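Local coordinates for putative restriction endonuclease domain-containing protein (Anabaena variabilis, PDB 3OT2) that is of unknown function but, as a member of the PD-(D/E)XK clan with a putative restriction endonuclease domain, is probably a nuclease that cuts DNA, at residues Leu67-Thr72 / Ser83-Ser88; Ala105-Ile110 / Gly133-Trp138. One frame throughout, in Å; residues are numbered along the deposited sequence.

Contact 1 (Leu67-Thr72 / Ser83-Ser88); sequences LELRCT and SVFIWS. With EDO (1,2-ethanediol), chain I.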
loop_
_atom_site.group_PDB
_atom_site.type_symbol
_atom_site.label_atom_id
_atom_site.label_comp_id
_atom_site.label_asym_id
_atom_site.label_seq_id
_atom_site.Cartn_x
_atom_site.Cartn_y
_atom_site.Cartn_z
ATOM N N LEU A 67 -0.343 -3.302 -23.014
ATOM C CA LEU A 67 -1.582 -2.863 -22.394
ATOM C C LEU A 67 -2.449 -4.043 -22.088
ATOM O O LEU A 67 -2.705 -4.845 -22.993
ATOM C CB LEU A 67 -2.360 -1.955 -23.375
ATOM C CG LEU A 67 -2.039 -0.480 -23.372
ATOM C CD1 LEU A 67 -2.591 0.189 -24.600
ATOM C CD2 LEU A 67 -2.685 0.186 -22.230
ATOM N N GLU A 68 -2.977 -4.127 -20.848
ATOM C CA GLU A 68 -3.984 -5.124 -20.483
ATOM C C GLU A 68 -3.644 -6.569 -20.952
ATOM O O GLU A 68 -4.498 -7.257 -21.521
ATOM C CB GLU A 68 -5.344 -4.713 -21.076
ATOM C CG GLU A 68 -5.846 -3.332 -20.678
ATOM C CD GLU A 68 -6.280 -3.192 -19.235
ATOM O OE1 GLU A 68 -6.686 -4.215 -18.645
ATOM O OE2 GLU A 68 -6.244 -2.059 -18.700
ATOM N N LEU A 69 -2.418 -7.035 -20.674
ATOM C CA LEU A 69 -1.990 -8.378 -21.041
ATOM C C LEU A 69 -2.190 -9.326 -19.850
ATOM O O LEU A 69 -1.826 -8.980 -18.722
ATOM C CB LEU A 69 -0.507 -8.338 -21.476
ATOM C CG LEU A 69 0.186 -9.662 -21.771
ATOM C CD1 LEU A 69 -0.290 -10.257 -23.111
ATOM C CD2 LEU A 69 1.693 -9.490 -21.766
ATOM N N ARG A 70 -2.776 -10.515 -20.096
ATOM C CA ARG A 70 -2.978 -11.501 -19.040
ATOM C C ARG A 70 -1.662 -12.201 -18.699
ATOM O O ARG A 70 -0.952 -12.661 -19.591
ATOM C CB ARG A 70 -4.061 -12.516 -19.431
ATOM C CG ARG A 70 -4.265 -13.641 -18.408
ATOM C CD ARG A 70 -5.532 -14.465 -18.660
ATOM N NE ARG A 70 -6.721 -13.622 -18.790
ATOM C CZ ARG A 70 -7.409 -13.134 -17.766
ATOM N NH1 ARG A 70 -7.062 -13.431 -16.517
ATOM N NH2 ARG A 70 -8.448 -12.343 -17.979
ATOM N N CYS A 71 -1.332 -12.245 -17.407
ATOM C CA CYS A 71 -0.160 -12.921 -16.868
ATOM C C CYS A 71 -0.628 -13.952 -15.865
ATOM O O CYS A 71 -1.259 -13.593 -14.868
ATOM C CB CYS A 71 0.813 -11.919 -16.254
ATOM S SG CYS A 71 1.533 -10.776 -17.464
ATOM N N THR A 72 -0.379 -15.241 -16.160
ATOM C CA THR A 72 -0.816 -16.353 -15.313
ATOM C C THR A 72 0.402 -17.038 -14.703
ATOM O O THR A 72 1.184 -17.652 -15.424
ATOM C CB THR A 72 -1.694 -17.323 -16.120
ATOM O OG1 THR A 72 -2.774 -16.587 -16.684
ATOM C CG2 THR A 72 -2.253 -18.484 -15.267
ATOM N N SER A 83 2.135 -4.208 -18.446
ATOM C CA SER A 83 3.150 -5.224 -18.182
ATOM C C SER A 83 4.342 -4.965 -19.080
ATOM O O SER A 83 4.172 -4.809 -20.289
ATOM C CB SER A 83 2.579 -6.607 -18.480
ATOM O OG SER A 83 1.762 -6.974 -17.394
ATOM N N VAL A 84 5.537 -4.926 -18.507
ATOM C CA VAL A 84 6.756 -4.691 -19.284
ATOM C C VAL A 84 7.648 -5.930 -19.154
ATOM O O VAL A 84 7.932 -6.393 -18.045
ATOM C CB VAL A 84 7.502 -3.375 -18.898
ATOM C CG1 VAL A 84 8.571 -3.036 -19.930
ATOM C CG2 VAL A 84 6.533 -2.196 -18.748
ATOM N N PHE A 85 8.051 -6.492 -20.303
ATOM C CA PHE A 85 8.916 -7.687 -20.334
ATOM C C PHE A 85 10.177 -7.399 -21.090
ATOM O O PHE A 85 10.093 -6.854 -22.188
ATOM C CB PHE A 85 8.189 -8.860 -21.044
ATOM C CG PHE A 85 7.056 -9.481 -20.268
ATOM C CD1 PHE A 85 5.777 -8.955 -20.337
ATOM C CD2 PHE A 85 7.265 -10.614 -19.490
ATOM C CE1 PHE A 85 4.734 -9.529 -19.617
ATOM C CE2 PHE A 85 6.211 -11.203 -18.789
ATOM C CZ PHE A 85 4.955 -10.655 -18.856
ATOM N N ILE A 86 11.343 -7.817 -20.550
ATOM C CA ILE A 86 12.628 -7.691 -21.244
ATOM C C ILE A 86 12.541 -8.652 -22.448
ATOM O O ILE A 86 11.749 -9.618 -22.404
ATOM C CB ILE A 86 13.868 -7.916 -20.331
ATOM C CG1 ILE A 86 13.995 -9.399 -19.861
ATOM C CG2 ILE A 86 13.848 -6.906 -19.154
ATOM C CD1 ILE A 86 15.268 -9.748 -19.032
ATOM N N TRP A 87 13.296 -8.359 -23.532
ATOM C CA TRP A 87 13.177 -9.093 -24.783
ATOM C C TRP A 87 13.344 -10.591 -24.629
ATOM O O TRP A 87 12.519 -11.319 -25.170
ATOM C CB TRP A 87 14.162 -8.571 -25.833
ATOM C CG TRP A 87 13.558 -8.517 -27.208
ATOM C CD1 TRP A 87 13.732 -9.424 -28.214
ATOM C CD2 TRP A 87 12.628 -7.535 -27.704
ATOM N NE1 TRP A 87 12.981 -9.058 -29.309
ATOM C CE2 TRP A 87 12.300 -7.898 -29.024
ATOM C CE3 TRP A 87 12.020 -6.396 -27.151
ATOM C CZ2 TRP A 87 11.418 -7.138 -29.816
ATOM C CZ3 TRP A 87 11.164 -5.641 -27.941
ATOM C CH2 TRP A 87 10.887 -6.003 -29.264
ATOM N N SER A 88 14.367 -11.056 -23.870
ATOM C CA SER A 88 14.661 -12.490 -23.671
ATOM C C SER A 88 13.524 -13.251 -22.962
ATOM O O SER A 88 13.463 -14.471 -23.066
ATOM C CB SER A 88 15.953 -12.663 -22.879
ATOM O OG SER A 88 15.844 -12.111 -21.575
HETATM C C1 EDO I . -6.703 -10.057 -22.436
HETATM O O1 EDO I . -6.207 -11.393 -22.423
HETATM C C2 EDO I . -6.921 -9.625 -21.001
HETATM O O2 EDO I . -7.471 -8.308 -21.024
HETATM O O HOH W 1 -0.801 -6.461 -18.528
#

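Contact 2 (Ala105-Ile110 / Gly133-Trp138); sequences APDWTI and GTQMGW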
loop_
_atom_site.group_PDB
_atom_site.type_symbol
_atom_site.label_atom_id
_atom_site.label_comp_id
_atom_site.label_asym_id
_atom_site.label_seq_id
_atom_site.Cartn_x
_atom_site.Cartn_y
_atom_site.Cartn_z
ATOM N N ALA A 105 5.675 -13.818 -14.764
ATOM C CA ALA A 105 5.487 -12.507 -14.169
ATOM C C ALA A 105 6.161 -11.427 -15.038
ATOM O O ALA A 105 7.232 -11.701 -15.588
ATOM C CB ALA A 105 6.052 -12.491 -12.754
ATOM N N PRO A 106 5.592 -10.198 -15.154
ATOM C CA PRO A 106 6.292 -9.142 -15.928
ATOM C C PRO A 106 7.607 -8.745 -15.269
ATOM O O PRO A 106 7.771 -8.952 -14.074
ATOM C CB PRO A 106 5.313 -7.952 -15.912
ATOM C CG PRO A 106 4.028 -8.476 -15.345
ATOM C CD PRO A 106 4.358 -9.687 -14.526
ATOM N N ASP A 107 8.531 -8.137 -16.012
ATOM C CA ASP A 107 9.750 -7.614 -15.387
ATOM C C ASP A 107 9.406 -6.346 -14.621
ATOM O O ASP A 107 10.008 -6.033 -13.599
ATOM C CB ASP A 107 10.810 -7.330 -16.466
ATOM C CG ASP A 107 11.413 -8.614 -16.950
ATOM O OD1 ASP A 107 12.284 -9.159 -16.234
ATOM O OD2 ASP A 107 10.916 -9.154 -17.974
ATOM N N TRP A 108 8.403 -5.629 -15.107
ATOM C CA TRP A 108 7.951 -4.377 -14.526
ATOM C C TRP A 108 6.429 -4.293 -14.667
ATOM O O TRP A 108 5.905 -4.371 -15.786
ATOM C CB TRP A 108 8.680 -3.210 -15.228
ATOM C CG TRP A 108 8.339 -1.807 -14.792
ATOM C CD1 TRP A 108 7.754 -1.408 -13.617
ATOM C CD2 TRP A 108 8.694 -0.608 -15.497
ATOM N NE1 TRP A 108 7.658 -0.031 -13.586
ATOM C CE2 TRP A 108 8.254 0.483 -14.719
ATOM C CE3 TRP A 108 9.328 -0.350 -16.739
ATOM C CZ2 TRP A 108 8.424 1.814 -15.142
ATOM C CZ3 TRP A 108 9.507 0.972 -17.144
ATOM C CH2 TRP A 108 9.041 2.030 -16.365
ATOM N N THR A 109 5.721 -4.205 -13.525
ATOM C CA THR A 109 4.263 -4.112 -13.534
ATOM C C THR A 109 3.854 -2.693 -13.150
ATOM O O THR A 109 4.406 -2.126 -12.214
ATOM C CB THR A 109 3.581 -5.199 -12.657
ATOM O OG1 THR A 109 2.166 -5.066 -12.790
ATOM C CG2 THR A 109 3.908 -5.082 -11.157
ATOM N N ILE A 110 2.899 -2.120 -13.880
ATOM C CA ILE A 110 2.397 -0.779 -13.574
ATOM C C ILE A 110 0.889 -0.853 -13.415
ATOM O O ILE A 110 0.195 -1.321 -14.312
ATOM C CB ILE A 110 2.817 0.278 -14.625
ATOM C CG1 ILE A 110 4.361 0.363 -14.743
ATOM C CG2 ILE A 110 2.198 1.643 -14.305
ATOM C CD1 ILE A 110 4.831 0.887 -16.013
ATOM N N GLY A 133 9.317 -13.121 -9.403
ATOM C CA GLY A 133 10.395 -12.595 -10.235
ATOM C C GLY A 133 10.317 -11.193 -10.792
ATOM O O GLY A 133 11.255 -10.762 -11.460
ATOM N N THR A 134 9.209 -10.466 -10.575
ATOM C CA THR A 134 9.101 -9.102 -11.106
ATOM C C THR A 134 10.200 -8.235 -10.475
ATOM O O THR A 134 10.467 -8.340 -9.279
ATOM C CB THR A 134 7.693 -8.564 -10.884
ATOM O OG1 THR A 134 6.790 -9.389 -11.629
ATOM C CG2 THR A 134 7.525 -7.106 -11.317
ATOM N N GLN A 135 10.867 -7.411 -11.302
ATOM C CA GLN A 135 11.937 -6.541 -10.827
ATOM C C GLN A 135 11.366 -5.334 -10.127
ATOM O O GLN A 135 11.957 -4.863 -9.166
ATOM C CB GLN A 135 12.844 -6.060 -11.982
ATOM C CG GLN A 135 13.385 -7.164 -12.899
ATOM C CD GLN A 135 14.254 -6.598 -14.005
ATOM O OE1 GLN A 135 14.930 -5.561 -13.853
ATOM N NE2 GLN A 135 14.301 -7.305 -15.144
HETATM N N MSE A 136 10.271 -4.775 -10.645
HETATM C CA MSE A 136 9.702 -3.560 -10.063
HETATM C C MSE A 136 8.208 -3.477 -10.276
HETATM O O MSE A 136 7.692 -3.866 -11.323
HETATM C CB MSE A 136 10.372 -2.297 -10.681
HETATM C CG MSE A 136 9.858 -0.978 -10.051
HETATM SE SE MSE A 136 10.756 0.584 -10.762
HETATM C CE MSE A 136 12.449 0.437 -9.809
ATOM N N GLY A 137 7.537 -2.909 -9.286
ATOM C CA GLY A 137 6.126 -2.583 -9.363
ATOM C C GLY A 137 5.940 -1.094 -9.170
ATOM O O GLY A 137 6.644 -0.476 -8.367
ATOM N N TRP A 138 5.035 -0.496 -9.952
ATOM C CA TRP A 138 4.594 0.883 -9.797
ATOM C C TRP A 138 3.123 0.905 -9.467
ATOM O O TRP A 138 2.329 0.296 -10.189
ATOM C CB TRP A 138 4.778 1.704 -11.100
ATOM C CG TRP A 138 6.108 2.367 -11.339
ATOM C CD1 TRP A 138 7.291 2.138 -10.702
ATOM C CD2 TRP A 138 6.382 3.311 -12.375
ATOM N NE1 TRP A 138 8.274 2.942 -11.228
ATOM C CE2 TRP A 138 7.737 3.684 -12.254
ATOM C CE3 TRP A 138 5.586 3.931 -13.361
ATOM C CZ2 TRP A 138 8.324 4.651 -13.086
ATOM C CZ3 TRP A 138 6.163 4.891 -14.179
ATOM C CH2 TRP A 138 7.519 5.240 -14.042
#

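Contact 1 (Leu67-Thr72 / Ser83-Ser88)
Leu-69 and Ser-83 mark the nearest backbone approach, CA to CA 6.7 Å, and no direct hydrogen bond crosses between segment 67-72, which leaves the edge strand 63-67 to enter the short strand 71-73, and strand 82-86. A water bridges a backbone carbonyl to a side-chain hydroxyl: it donates to Leu-69 O at 2.7 Å and accepts from Ser-83 OG at 2.8 Å. Phe-85, two residues further on, holds the apolar half of the contact. CD2 of Leu-69 comes to CE1 of the Phe-85 ring from an oblique direction at 3.7 Å. Leu-69 turns CG away from its own backbone N (chi1 174°), which sends the isobutyl group out toward that ring. Cys-71 approaches differently: SG lies at the ring edge, 3.7 Å from CZ, its line to the ring centroid 86° off the normal, a sulfur-aromatic contact. The same sulfur also comes within 3.8 Å of Ser-83 OG, at about a right angle to its approach to the ring. Phe-102 meets the Phe-85 ring as well. Arg-70 leaves the backbone away from strand 82-86; its guanidinium forms a salt bridge with Glu-20, and the residue lines the 1,4-butanediol pocket; nearby, an ethanediol O2 gives a weak bond to Glu-68 O. The chemistry is thus divided: a water satisfies the carbonyl and hydroxyl where the backbones are too far apart to pair, while the Cys-71 sulfur and the Leu-69 methyl pack on the Phe-85 ring, and the Arg-70 charge is paired with Glu-20 away from them.

Contact 2 (Ala105-Ile110 / Gly133-Trp138)
Trp-108 and Trp-138 form a T-shaped pair: the edge of Trp-108 at NE1 and CZ2 is directed at one face of Trp-138, the five-membered rings standing at 84°. The nearest carbons, Trp-108 CZ2 and Trp-138 CZ2, are 3.5 Å apart. Over one face of Trp-108 lies Ile-110 CD1, offset toward the rim; from the other side the selenium of Met-136 (selenomethionine) approaches obliquely, 4.7 Å from the five-membered ring centroid, a Met-aromatic contact. Met-136 O sits near the indole plane, 3.4 Å from Trp-108 CD1. With CG opposite the backbone N (chi1 179°), Trp-108 extends its indole along the sheet face as far as Trp-138. Ile-110 CG1 packs on Trp-138 CB, and Trp-138 NE1 is hydrogen-bonded to Pro-167 O. Below the rings, parallel strands 108-112 and 136-141 are joined by Thr-109, whose N binds Met-136 O and whose O takes Trp-138 N at 2.9 Å. Further back, Asp-107 O accepts two backbone donors, Gln-135 N at 2.8 Å and the longer Met-136 N. Gln-135 NE2 also reaches Asp-107 OD1 (2.9 Å), met on its anti side but well out of the carboxylate plane, the amide turned 85° to it, and Thr-134 OG1 donates to Pro-106 O at 2.7 Å. Asp-107 OD2 forms a salt bridge with Arg-89 and accepts from Ile-86 N; Asp-107 and Trp-108, both facing Val-84, make a classic beta bulge. With an alanine in place of Trp-138, the edge of Trp-108 would probably lose the face it meets and Pro-167 O its indole partner. The start of this parallel pair is therefore fixed by polar bonds around Asp-107, and its continuation by crossed indoles over a regular backbone pairing, within a beta-alpha-beta unit completed by helix 119-131.

In the fold
Both contacts are buried and belong to one mixed sheet, whose strands 82-86 and 108-112 are neighbours: Val-84 N, in contact 1, probably bonds to Trp-108 O, in contact 2. Contact 2 is the larger and lies in the middle of the sheet, where backbone pairing and crossed indoles dominate. Contact 1 is small, beside the turn out of edge strand 63-67, bridged by a water, with Arg-70 contributing to the 1,4-butanediol pocket. Ser-83 and Phe-85 pack on Pro-106 and Ala-105. Strands 63-67, 82-86, 108-112 and 136-141 with helices 40-57 and 119-131 are consistent with the alpha-beta-beta-beta-alpha-beta core of PD-(D/E)XK nucleases.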